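Local coordinates for protein polyhedrin (PDB 5A9C) that forms the crystalline lattice of cypovirus polyhedra, the occlusion bodies that probably shelter virus particles outside the insect host, at residues N28-Y32 / G130-R134; A36-V42 / A53-P59; F58-L62 / N159-G163; A192-A198 / V207-D211. One frame throughout, in Å; residues are numbered along the deposited sequence.

Contact 1: N28-Y32 / G130-R134; sequences NTAPY and GHLSR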
loop_
_atom_site.group_PDB
_atom_site.type_symbol
_atom_site.label_atom_id
_atom_site.label_comp_id
_atom_site.label_asym_id
_atom_site.label_seq_id
_atom_site.Cartn_x
_atom_site.Cartn_y
_atom_site.Cartn_z
ATOM N N ASN A 28 -30.213 5.940 0.162
ATOM C CA ASN A 28 -29.732 6.371 1.471
ATOM C C ASN A 28 -29.330 5.208 2.371
ATOM O O ASN A 28 -28.594 5.391 3.338
ATOM C CB ASN A 28 -30.788 7.225 2.180
ATOM C CG ASN A 28 -30.816 8.656 1.682
ATOM O OD1 ASN A 28 -29.775 9.296 1.545
ATOM N ND2 ASN A 28 -32.009 9.163 1.407
ATOM N N THR A 29 -29.819 4.015 2.047
ATOM C CA THR A 29 -29.620 2.843 2.892
ATOM C C THR A 29 -28.562 1.886 2.343
ATOM O O THR A 29 -27.909 1.172 3.101
ATOM C CB THR A 29 -30.946 2.072 3.083
ATOM O OG1 THR A 29 -31.930 2.951 3.638
ATOM C CG2 THR A 29 -30.750 0.885 4.018
ATOM N N ALA A 30 -28.397 1.872 1.024
ATOM C CA ALA A 30 -27.435 0.974 0.387
ATOM C C ALA A 30 -26.023 1.059 0.984
ATOM O O ALA A 30 -25.337 0.046 1.104
ATOM C CB ALA A 30 -27.400 1.205 -1.124
ATOM N N PRO A 31 -25.576 2.270 1.356
ATOM C CA PRO A 31 -24.227 2.379 1.925
ATOM C C PRO A 31 -24.048 1.646 3.259
ATOM O O PRO A 31 -22.912 1.500 3.710
ATOM C CB PRO A 31 -24.058 3.889 2.126
ATOM C CG PRO A 31 -24.962 4.501 1.108
ATOM C CD PRO A 31 -26.155 3.593 1.065
ATOM N N TYR A 32 -25.135 1.194 3.876
ATOM C CA TYR A 32 -25.039 0.530 5.174
ATOM C C TYR A 32 -24.933 -0.988 5.061
ATOM O O TYR A 32 -24.753 -1.674 6.065
ATOM C CB TYR A 32 -26.208 0.925 6.083
ATOM C CG TYR A 32 -26.201 2.389 6.459
ATOM C CD1 TYR A 32 -25.450 2.846 7.532
ATOM C CD2 TYR A 32 -26.942 3.313 5.736
ATOM C CE1 TYR A 32 -25.439 4.183 7.878
ATOM C CE2 TYR A 32 -26.939 4.651 6.073
ATOM C CZ TYR A 32 -26.186 5.081 7.144
ATOM O OH TYR A 32 -26.180 6.411 7.482
ATOM N N GLY A 130 -25.116 15.450 6.944
ATOM C CA GLY A 130 -26.127 14.470 6.593
ATOM C C GLY A 130 -25.911 13.207 7.401
ATOM O O GLY A 130 -24.901 13.080 8.092
ATOM N N HIS A 131 -26.847 12.265 7.328
ATOM C CA HIS A 131 -26.695 11.035 8.097
ATOM C C HIS A 131 -25.521 10.207 7.570
ATOM O O HIS A 131 -24.921 9.423 8.302
ATOM C CB HIS A 131 -28.001 10.226 8.130
ATOM C CG HIS A 131 -28.419 9.676 6.801
ATOM N ND1 HIS A 131 -27.982 8.456 6.328
ATOM C CD2 HIS A 131 -29.246 10.172 5.850
ATOM C CE1 HIS A 131 -28.517 8.228 5.141
ATOM N NE2 HIS A 131 -29.287 9.255 4.827
ATOM N N LEU A 132 -25.180 10.412 6.301
ATOM C CA LEU A 132 -24.116 9.650 5.656
ATOM C C LEU A 132 -22.762 10.354 5.657
ATOM O O LEU A 132 -21.752 9.752 5.297
ATOM C CB LEU A 132 -24.504 9.326 4.210
ATOM C CG LEU A 132 -25.468 8.156 3.986
ATOM C CD1 LEU A 132 -26.001 8.167 2.564
ATOM C CD2 LEU A 132 -24.785 6.831 4.299
ATOM N N SER A 133 -22.728 11.620 6.060
ATOM C CA SER A 133 -21.538 12.429 5.806
ATOM C C SER A 133 -21.080 13.316 6.959
ATOM O O SER A 133 -21.895 13.878 7.690
ATOM C CB SER A 133 -21.761 13.300 4.567
ATOM O OG SER A 133 -22.024 12.513 3.419
ATOM N N ARG A 134 -19.761 13.435 7.101
ATOM C CA ARG A 134 -19.148 14.430 7.977
ATOM C C ARG A 134 -18.050 15.161 7.206
ATOM O O ARG A 134 -17.486 14.622 6.256
ATOM C CB ARG A 134 -18.543 13.769 9.220
ATOM C CG ARG A 134 -19.503 12.928 10.037
ATOM C CD ARG A 134 -20.560 13.778 10.707
ATOM N NE ARG A 134 -21.263 13.038 11.749
ATOM C CZ ARG A 134 -22.335 12.280 11.540
ATOM N NH1 ARG A 134 -22.839 12.148 10.317
ATOM N NH2 ARG A 134 -22.903 11.648 12.560
#
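His131 meets the end of helix 15-29 with both ring nitrogens. Its CG lies between the backbone N and the carbonyl carbon (chi1 66°), which turns the ring edge toward Asn28 and Tyr32. On one side ND1 is hydrogen-bonded to Tyr32 OH at 3.0 Å, and either partner could donate. On the other, NE2 gives a weak bond to Asn28 OD1 at 3.3 Å, the amide standing at 71° to the imidazole. That OD1 also accepts from the backbone N of Ala212, so the histidine is its lesser partner. Between the two nitrogens, CE1 comes to 3.4 Å from Asn28 O. A partner at each nitrogen, one of them weak, would favour this rotation of the ring. The backbone N of His131 bonds to Asp211. Leu132 follows with the apolar part. Its CD2 methyl fills the angle between Pro31 and Tyr32, 3.7 Å from Pro31 CB and 3.5 Å from Tyr32 CE2, while CD1 reaches toward Asn28 O. Leu132 N bonds to the same Asp211 carboxylate, which probably helps hold the loop. Beyond them, Ser133 opens strand 133-139. Pro31 also packs against Arg111 of the second subunit. The arrangement is a helix-to-sheet junction: the long N-terminal helix and 3-10 segment 30-32 meet the loop linking strands 127-128 and 133-139 of the six-stranded antiparallel sheet.

Contact 2: A36-V42 / A53-P59; sequences AMMRVVV and AFDYVFP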
loop_
_atom_site.group_PDB
_atom_site.type_symbol
_atom_site.label_atom_id
_atom_site.label_comp_id
_atom_site.label_asym_id
_atom_site.label_seq_id
_atom_site.Cartn_x
_atom_site.Cartn_y
_atom_site.Cartn_z
ATOM N N ALA A 36 -20.711 -2.488 1.245
ATOM C CA ALA A 36 -20.924 -1.205 0.594
ATOM C C ALA A 36 -19.618 -0.431 0.499
ATOM O O ALA A 36 -18.675 -0.681 1.253
ATOM C CB ALA A 36 -21.973 -0.389 1.345
ATOM N N MET A 37 -19.567 0.508 -0.437
ATOM C CA MET A 37 -18.411 1.374 -0.571
ATOM C C MET A 37 -18.531 2.585 0.343
ATOM O O MET A 37 -19.628 3.088 0.591
ATOM C CB MET A 37 -18.239 1.821 -2.025
ATOM C CG MET A 37 -17.948 0.684 -2.988
ATOM S SD MET A 37 -16.392 -0.156 -2.633
ATOM C CE MET A 37 -15.224 1.127 -3.067
ATOM N N MET A 38 -17.392 3.033 0.857
ATOM C CA MET A 38 -17.308 4.303 1.559
ATOM C C MET A 38 -16.491 5.257 0.701
ATOM O O MET A 38 -15.799 4.831 -0.225
ATOM C CB MET A 38 -16.661 4.124 2.935
ATOM C CG MET A 38 -17.563 3.458 3.963
ATOM S SD MET A 38 -16.667 2.945 5.442
ATOM C CE MET A 38 -15.705 1.591 4.774
ATOM N N ARG A 39 -16.577 6.548 0.991
ATOM C CA ARG A 39 -15.851 7.523 0.197
ATOM C C ARG A 39 -15.293 8.630 1.066
ATOM O O ARG A 39 -16.036 9.345 1.740
ATOM C CB ARG A 39 -16.747 8.108 -0.897
ATOM C CG ARG A 39 -15.984 8.877 -1.966
ATOM C CD ARG A 39 -16.871 9.158 -3.162
ATOM N NE ARG A 39 -16.116 9.671 -4.299
ATOM C CZ ARG A 39 -16.599 9.749 -5.534
ATOM N NH1 ARG A 39 -17.836 9.339 -5.791
ATOM N NH2 ARG A 39 -15.847 10.228 -6.516
ATOM N N VAL A 40 -13.973 8.759 1.052
ATOM C CA VAL A 40 -13.303 9.823 1.783
ATOM C C VAL A 40 -12.529 10.671 0.793
ATOM O O VAL A 40 -11.809 10.146 -0.057
ATOM C CB VAL A 40 -12.348 9.263 2.853
ATOM C CG1 VAL A 40 -11.517 10.382 3.466
ATOM C CG2 VAL A 40 -13.135 8.543 3.930
ATOM N N VAL A 41 -12.700 11.983 0.887
ATOM C CA VAL A 41 -12.001 12.891 -0.002
ATOM C C VAL A 41 -11.269 13.962 0.786
ATOM O O VAL A 41 -11.832 14.578 1.695
ATOM C CB VAL A 41 -12.964 13.566 -0.994
ATOM C CG1 VAL A 41 -12.183 14.422 -1.983
ATOM C CG2 VAL A 41 -13.799 12.515 -1.725
ATOM N N VAL A 42 -10.006 14.171 0.435
ATOM C CA VAL A 42 -9.214 15.242 1.015
ATOM C C VAL A 42 -9.051 16.340 -0.030
ATOM O O VAL A 42 -8.377 16.149 -1.044
ATOM C CB VAL A 42 -7.828 14.740 1.462
ATOM C CG1 VAL A 42 -7.030 15.873 2.100
ATOM C CG2 VAL A 42 -7.972 13.570 2.428
ATOM N N ALA A 53 -7.800 17.348 -5.187
ATOM C CA ALA A 53 -8.566 16.392 -4.403
ATOM C C ALA A 53 -7.932 15.007 -4.420
ATOM O O ALA A 53 -7.540 14.504 -5.472
ATOM C CB ALA A 53 -10.004 16.325 -4.910
ATOM N N PHE A 54 -7.818 14.411 -3.238
ATOM C CA PHE A 54 -7.431 13.014 -3.109
ATOM C C PHE A 54 -8.672 12.215 -2.735
ATOM O O PHE A 54 -9.129 12.251 -1.591
ATOM C CB PHE A 54 -6.327 12.853 -2.064
ATOM C CG PHE A 54 -5.097 13.660 -2.366
ATOM C CD1 PHE A 54 -5.013 14.989 -1.984
ATOM C CD2 PHE A 54 -4.038 13.101 -3.062
ATOM C CE1 PHE A 54 -3.891 15.739 -2.274
ATOM C CE2 PHE A 54 -2.913 13.847 -3.354
ATOM C CZ PHE A 54 -2.839 15.167 -2.960
ATOM N N ASP A 55 -9.211 11.503 -3.719
ATOM C CA ASP A 55 -10.521 10.869 -3.618
ATOM C C ASP A 55 -10.389 9.356 -3.463
ATOM O O ASP A 55 -9.938 8.669 -4.380
ATOM C CB ASP A 55 -11.317 11.194 -4.880
ATOM C CG ASP A 55 -12.775 10.800 -4.779
ATOM O OD1 ASP A 55 -13.133 10.019 -3.877
ATOM O OD2 ASP A 55 -13.559 11.275 -5.625
ATOM N N TYR A 56 -10.787 8.843 -2.301
ATOM C CA TYR A 56 -10.645 7.422 -1.999
ATOM C C TYR A 56 -12.002 6.738 -1.877
ATOM O O TYR A 56 -12.865 7.187 -1.126
ATOM C CB TYR A 56 -9.874 7.215 -0.691
ATOM C CG TYR A 56 -8.527 7.904 -0.635
ATOM C CD1 TYR A 56 -8.414 9.206 -0.173
ATOM C CD2 TYR A 56 -7.371 7.248 -1.041
ATOM C CE1 TYR A 56 -7.191 9.842 -0.114
ATOM C CE2 TYR A 56 -6.139 7.873 -0.990
ATOM C CZ TYR A 56 -6.055 9.173 -0.525
ATOM O OH TYR A 56 -4.836 9.804 -0.470
ATOM N N VAL A 57 -12.187 5.652 -2.618
ATOM C CA VAL A 57 -13.328 4.773 -2.392
ATOM C C VAL A 57 -12.824 3.414 -1.917
ATOM O O VAL A 57 -11.825 2.902 -2.423
ATOM C CB VAL A 57 -14.232 4.637 -3.634
ATOM C CG1 VAL A 57 -14.787 5.998 -4.026
ATOM C CG2 VAL A 57 -13.475 4.017 -4.799
ATOM N N PHE A 58 -13.518 2.846 -0.936
ATOM C CA PHE A 58 -13.047 1.659 -0.228
ATOM C C PHE A 58 -14.199 1.042 0.556
ATOM O O PHE A 58 -15.062 1.761 1.055
ATOM C CB PHE A 58 -11.935 2.050 0.744
ATOM C CG PHE A 58 -12.374 3.039 1.790
ATOM C CD1 PHE A 58 -12.497 4.385 1.480
ATOM C CD2 PHE A 58 -12.679 2.623 3.073
ATOM C CE1 PHE A 58 -12.909 5.298 2.434
ATOM C CE2 PHE A 58 -13.089 3.530 4.034
ATOM C CZ PHE A 58 -13.203 4.872 3.711
ATOM N N PRO A 59 -14.211 -0.293 0.677
ATOM C CA PRO A 59 -15.326 -1.001 1.316
ATOM C C PRO A 59 -15.221 -1.217 2.830
ATOM O O PRO A 59 -16.261 -1.371 3.472
ATOM C CB PRO A 59 -15.318 -2.355 0.606
ATOM C CG PRO A 59 -13.883 -2.577 0.280
ATOM C CD PRO A 59 -13.314 -1.211 -0.047
#
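Met38 and Phe58 form the close-packed end of an antiparallel beta hairpin, strands 38-45 and 51-58, within the six-stranded sheet. The Phe58 ring has Met38 CB over one face, a CH-pi contact of 3.9 Å from CB to the ring centroid. The methionine then bends at chi3 (-70°), bringing CE to within 3.3 Å of Phe58 CE2, tight for two carbons, with its sulfur placed obliquely as a Met-aromatic contact. Val40 CG2 adds to this cluster at the ring edge, 3.6 Å from Phe58 CE1. Further along the same face the fit relaxes. Val42 CB lies 4.3 Å from Phe54 CB. The partly exposed Tyr56 leans its ring edge toward Val40 O before continuing over strand 61-66. Paired backbone bonds link Met38 with Phe58, Val40 with Tyr56, and Val42 with Phe54. The face carrying Arg39, Val41, Asp55 and Val57 is buried too, under helix 185-195 and Trp110 of the second subunit. There the extended Arg39 grips Asp55 side-on, the two planes 27° apart. NE bonds to the syn lone pair of OD1 at 3.0 Å, and NH2 meets OD2 at 2.7 Å, an oxygen that Tyr191 OH also holds.

Contact 3: F58-L62 / N159-G163; sequences FPDYL and NRFNG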
loop_
_atom_site.group_PDB
_atom_site.type_symbol
_atom_site.label_atom_id
_atom_site.label_comp_id
_atom_site.label_asym_id
_atom_site.label_seq_id
_atom_site.Cartn_x
_atom_site.Cartn_y
_atom_site.Cartn_z
ATOM N N PHE A 58 -13.518 2.846 -0.936
ATOM C CA PHE A 58 -13.047 1.659 -0.228
ATOM C C PHE A 58 -14.199 1.042 0.556
ATOM O O PHE A 58 -15.062 1.761 1.055
ATOM C CB PHE A 58 -11.935 2.050 0.744
ATOM C CG PHE A 58 -12.374 3.039 1.790
ATOM C CD1 PHE A 58 -12.497 4.385 1.480
ATOM C CD2 PHE A 58 -12.679 2.623 3.073
ATOM C CE1 PHE A 58 -12.909 5.298 2.434
ATOM C CE2 PHE A 58 -13.089 3.530 4.034
ATOM C CZ PHE A 58 -13.203 4.872 3.711
ATOM N N PRO A 59 -14.211 -0.293 0.677
ATOM C CA PRO A 59 -15.326 -1.001 1.316
ATOM C C PRO A 59 -15.221 -1.217 2.830
ATOM O O PRO A 59 -16.261 -1.371 3.472
ATOM C CB PRO A 59 -15.318 -2.355 0.606
ATOM C CG PRO A 59 -13.883 -2.577 0.280
ATOM C CD PRO A 59 -13.314 -1.211 -0.047
ATOM N N ASP A 60 -14.016 -1.235 3.392
ATOM C CA ASP A 60 -13.866 -1.629 4.794
ATOM C C ASP A 60 -13.123 -0.625 5.674
ATOM O O ASP A 60 -13.602 -0.260 6.750
ATOM C CB ASP A 60 -13.197 -3.002 4.889
ATOM C CG ASP A 60 -14.061 -4.105 4.311
ATOM O OD1 ASP A 60 -15.205 -4.271 4.784
ATOM O OD2 ASP A 60 -13.594 -4.802 3.387
ATOM N N TYR A 61 -11.949 -0.195 5.229
ATOM C CA TYR A 61 -11.163 0.761 5.999
ATOM C C TYR A 61 -10.194 1.526 5.112
ATOM O O TYR A 61 -9.788 1.055 4.048
ATOM C CB TYR A 61 -10.401 0.061 7.131
ATOM C CG TYR A 61 -9.407 -0.965 6.644
ATOM C CD1 TYR A 61 -8.096 -0.607 6.346
ATOM C CD2 TYR A 61 -9.780 -2.290 6.466
ATOM C CE1 TYR A 61 -7.187 -1.543 5.890
ATOM C CE2 TYR A 61 -8.877 -3.234 6.011
ATOM C CZ TYR A 61 -7.583 -2.854 5.723
ATOM O OH TYR A 61 -6.683 -3.793 5.270
ATOM N N LEU A 62 -9.828 2.717 5.564
ATOM C CA LEU A 62 -8.903 3.557 4.830
ATOM C C LEU A 62 -7.873 4.154 5.775
ATOM O O LEU A 62 -8.227 4.784 6.772
ATOM C CB LEU A 62 -9.662 4.677 4.115
ATOM C CG LEU A 62 -8.811 5.753 3.437
ATOM C CD1 LEU A 62 -8.085 5.189 2.222
ATOM C CD2 LEU A 62 -9.674 6.941 3.042
ATOM N N ASN A 159 -18.986 -8.372 13.760
ATOM C CA ASN A 159 -18.091 -7.330 13.274
ATOM C C ASN A 159 -17.132 -7.858 12.212
ATOM O O ASN A 159 -16.545 -8.930 12.370
ATOM C CB ASN A 159 -17.304 -6.720 14.436
ATOM C CG ASN A 159 -16.599 -5.434 14.052
ATOM O OD1 ASN A 159 -16.436 -5.130 12.871
ATOM N ND2 ASN A 159 -16.174 -4.672 15.052
ATOM N N ARG A 160 -16.975 -7.101 11.130
ATOM C CA ARG A 160 -16.114 -7.511 10.024
ATOM C C ARG A 160 -14.643 -7.536 10.430
ATOM O O ARG A 160 -13.792 -8.020 9.684
ATOM C CB ARG A 160 -16.315 -6.589 8.817
ATOM C CG ARG A 160 -15.867 -5.156 9.039
ATOM C CD ARG A 160 -16.246 -4.278 7.857
ATOM N NE ARG A 160 -17.686 -4.052 7.785
ATOM C CZ ARG A 160 -18.299 -3.458 6.766
ATOM N NH1 ARG A 160 -17.597 -3.036 5.723
ATOM N NH2 ARG A 160 -19.615 -3.290 6.787
ATOM N N PHE A 161 -14.349 -7.008 11.614
ATOM C CA PHE A 161 -12.985 -6.990 12.128
ATOM C C PHE A 161 -12.776 -8.072 13.186
ATOM O O PHE A 161 -11.695 -8.185 13.764
ATOM C CB PHE A 161 -12.645 -5.615 12.708
ATOM C CG PHE A 161 -12.621 -4.512 11.686
ATOM C CD1 PHE A 161 -11.572 -4.406 10.787
ATOM C CD2 PHE A 161 -13.638 -3.573 11.634
ATOM C CE1 PHE A 161 -11.543 -3.393 9.850
ATOM C CE2 PHE A 161 -13.614 -2.554 10.697
ATOM C CZ PHE A 161 -12.566 -2.465 9.804
ATOM N N ASN A 162 -13.815 -8.863 13.434
ATOM C CA ASN A 162 -13.755 -9.915 14.446
ATOM C C ASN A 162 -13.448 -11.300 13.881
ATOM O O ASN A 162 -13.963 -11.683 12.830
ATOM C CB ASN A 162 -15.059 -9.969 15.249
ATOM C CG ASN A 162 -15.026 -9.083 16.479
ATOM O OD1 ASN A 162 -13.960 -8.805 17.030
ATOM N ND2 ASN A 162 -16.198 -8.642 16.922
ATOM N N GLY A 163 -12.605 -12.037 14.596
ATOM C CA GLY A 163 -12.325 -13.432 14.298
ATOM C C GLY A 163 -12.200 -13.815 12.836
ATOM O O GLY A 163 -11.215 -13.474 12.181
#
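A single salt bridge and an aromatic pair, Asp60 with Arg160 and Tyr61 with Phe161, join the turn ahead of strand 61-66 to a loop that precedes helix 165-172. The loop is a type I beta turn from Asn159 to Asn162, opened by an Asx turn in which Asn159 OD1 accepts from Phe161 N. Arg160 lies inside it and leaves the backbone with chi1 at 66°, bends at chi3, and sends one terminal nitrogen across to the carboxylate. The grip is one-armed: NH1 donates to Asp60 OD1 at 2.9 Å, coming from the anti side and somewhat out of the carboxylate plane, and the guanidinium stands steeply, 77°, to that plane. Such a bridge fixes the distance between the groups more than their rotation. The side chain of Asn173 bonds Asp60 N and Tyr61 O and so helps hold this turn. The aromatic half is looser, and it lies near a subunit boundary: Tyr61 and Phe161 also pack on Leu170 and Ala167 of the third subunit. One face of the Phe161 ring is covered by its own neighbour, Arg160 CG, 3.7 Å above the plane and offset toward the rim. The ring edge is turned to the tyrosine, with CE1 stopping 4.0 Å from Tyr61 CD2.

Contact 4: A192-A198 / V207-D211; sequences AKMAHIA and VASSD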
loop_
_atom_site.group_PDB
_atom_site.type_symbol
_atom_site.label_atom_id
_atom_site.label_comp_id
_atom_site.label_asym_id
_atom_site.label_seq_id
_atom_site.Cartn_x
_atom_site.Cartn_y
_atom_site.Cartn_z
ATOM N N ALA A 192 -18.452 17.834 -6.027
ATOM C CA ALA A 192 -18.945 17.274 -4.773
ATOM C C ALA A 192 -20.443 16.986 -4.821
ATOM O O ALA A 192 -20.896 15.950 -4.340
ATOM C CB ALA A 192 -18.616 18.202 -3.607
ATOM N N LYS A 193 -21.213 17.905 -5.397
ATOM C CA LYS A 193 -22.651 17.690 -5.538
ATOM C C LYS A 193 -22.956 16.455 -6.386
ATOM O O LYS A 193 -23.805 15.640 -6.029
ATOM C CB LYS A 193 -23.332 18.916 -6.151
ATOM C CG LYS A 193 -23.386 20.136 -5.240
ATOM C CD LYS A 193 -24.110 21.286 -5.930
ATOM C CE LYS A 193 -23.804 22.628 -5.277
ATOM N NZ LYS A 193 -24.393 22.747 -3.919
ATOM N N MET A 194 -22.267 16.321 -7.514
ATOM C CA MET A 194 -22.542 15.214 -8.425
ATOM C C MET A 194 -21.976 13.886 -7.926
ATOM O O MET A 194 -22.463 12.824 -8.301
ATOM C CB MET A 194 -22.030 15.527 -9.834
ATOM C CG MET A 194 -22.788 16.652 -10.539
ATOM S SD MET A 194 -24.567 16.356 -10.708
ATOM C CE MET A 194 -25.213 17.269 -9.305
ATOM N N ALA A 195 -20.957 13.952 -7.073
ATOM C CA ALA A 195 -20.373 12.753 -6.479
ATOM C C ALA A 195 -21.075 12.352 -5.182
ATOM O O ALA A 195 -20.754 11.321 -4.583
ATOM C CB ALA A 195 -18.879 12.953 -6.232
ATOM N N HIS A 196 -22.035 13.165 -4.759
ATOM C CA HIS A 196 -22.794 12.924 -3.531
ATOM C C HIS A 196 -21.877 12.797 -2.320
ATOM O O HIS A 196 -21.926 11.803 -1.591
ATOM C CB HIS A 196 -23.666 11.671 -3.669
ATOM C CG HIS A 196 -24.125 11.409 -5.068
ATOM N ND1 HIS A 196 -24.989 12.250 -5.738
ATOM C CD2 HIS A 196 -23.835 10.406 -5.930
ATOM C CE1 HIS A 196 -25.212 11.775 -6.950
ATOM N NE2 HIS A 196 -24.520 10.657 -7.093
ATOM N N ILE A 197 -21.035 13.806 -2.111
ATOM C CA ILE A 197 -20.117 13.813 -0.974
ATOM C C ILE A 197 -20.137 15.165 -0.268
ATOM O O ILE A 197 -20.369 16.197 -0.891
ATOM C CB ILE A 197 -18.671 13.499 -1.402
ATOM C CG1 ILE A 197 -18.229 14.449 -2.515
ATOM C CG2 ILE A 197 -18.537 12.033 -1.824
ATOM C CD1 ILE A 197 -16.793 14.258 -2.954
ATOM N N ALA A 198 -19.890 15.156 1.035
ATOM C CA ALA A 198 -19.888 16.390 1.807
ATOM C C ALA A 198 -18.787 17.332 1.341
ATOM O O ALA A 198 -17.681 16.899 1.019
ATOM C CB ALA A 198 -19.727 16.091 3.288
ATOM N N VAL A 207 -22.380 22.653 1.352
ATOM C CA VAL A 207 -22.984 22.842 0.037
ATOM C C VAL A 207 -23.126 21.549 -0.762
ATOM O O VAL A 207 -23.599 21.563 -1.898
ATOM C CB VAL A 207 -22.198 23.873 -0.794
ATOM C CG1 VAL A 207 -22.284 25.248 -0.141
ATOM C CG2 VAL A 207 -20.748 23.440 -0.943
ATOM N N ALA A 208 -22.712 20.436 -0.167
ATOM C CA ALA A 208 -22.893 19.128 -0.782
ATOM C C ALA A 208 -23.079 18.063 0.289
ATOM O O ALA A 208 -22.588 18.200 1.410
ATOM C CB ALA A 208 -21.713 18.787 -1.688
ATOM N N SER A 209 -23.798 17.002 -0.057
ATOM C CA SER A 209 -24.117 15.960 0.907
ATOM C C SER A 209 -24.349 14.634 0.200
ATOM O O SER A 209 -24.661 14.603 -0.988
ATOM C CB SER A 209 -25.364 16.349 1.706
ATOM O OG SER A 209 -25.758 15.312 2.588
ATOM N N SER A 210 -24.195 13.539 0.940
ATOM C CA SER A 210 -24.464 12.211 0.404
ATOM C C SER A 210 -25.945 11.867 0.495
ATOM O O SER A 210 -26.424 10.980 -0.206
ATOM C CB SER A 210 -23.645 11.160 1.154
ATOM O OG SER A 210 -22.260 11.411 1.014
ATOM N N ASP A 211 -26.662 12.573 1.367
ATOM C CA ASP A 211 -28.080 12.307 1.605
ATOM C C ASP A 211 -28.955 12.612 0.392
ATOM O O ASP A 211 -28.933 13.723 -0.142
ATOM C CB ASP A 211 -28.579 13.123 2.801
ATOM C CG ASP A 211 -28.023 12.630 4.119
ATOM O OD1 ASP A 211 -27.024 11.881 4.109
ATOM O OD2 ASP A 211 -28.588 13.002 5.173
#
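Ser210 donates its hydroxyl to His196 O, with OG 2.7 Å from the carbonyl oxygen and above the carbonyl plane. Both atoms have further partners: Ser210 OG is also bonded to Ser133 OG, and His196 O accepts from Trp110 NE1 of the second subunit. At the other end, Lys193 bends at chi4 (-69°) to bring NZ to Val207 O; the modelled separation is unusually short, so the details of this bond are doubtful. Between these ends the helix stops in a Schellman motif. His196 takes positive phi (56°), and Ile197 N returns to Ala192 O at 3.1 Å. Past it the chain runs close to 207-211, where Ala198 CA points a nearly straight C-H at Ala208 O, 3.3 Å away. Ala208 is the wedge in the packing: its CB presses to 3.0 Å from Ile197 O, a tight contact, and lies 3.7 Å from Ala192 CB. The small side chains let the two backbones come this near. Both polar links run from a side-chain donor to a main-chain carbonyl, so the contact depends on a serine hydroxyl and a lysine amine, and His196 O, shared between Ser210 and the tryptophan, ties the end of helix 185-195 to the neighbouring subunit.

Contacts 1 and 4 are the closest neighbours, their centres 11 Å apart, and they meet directly: Asp211 OD2 lies 2.9 Å from His131 N. Contact 2 sits about 13 Å from the centres of both. Ala36 CB abuts Pro31 O at its start, and Arg39 and Val41 rest on Ile197 of contact 4. Contact 3 shares Phe58 and Pro59 with contact 2, where the hairpin hands over to strand 61-66, yet its centre is about 24 Å from that of contact 4. All four contacts touch the second subunit, and contact 3 also reaches the third. Their common setting is the three-chain assembly of this base-domain-deleted polyhedrin.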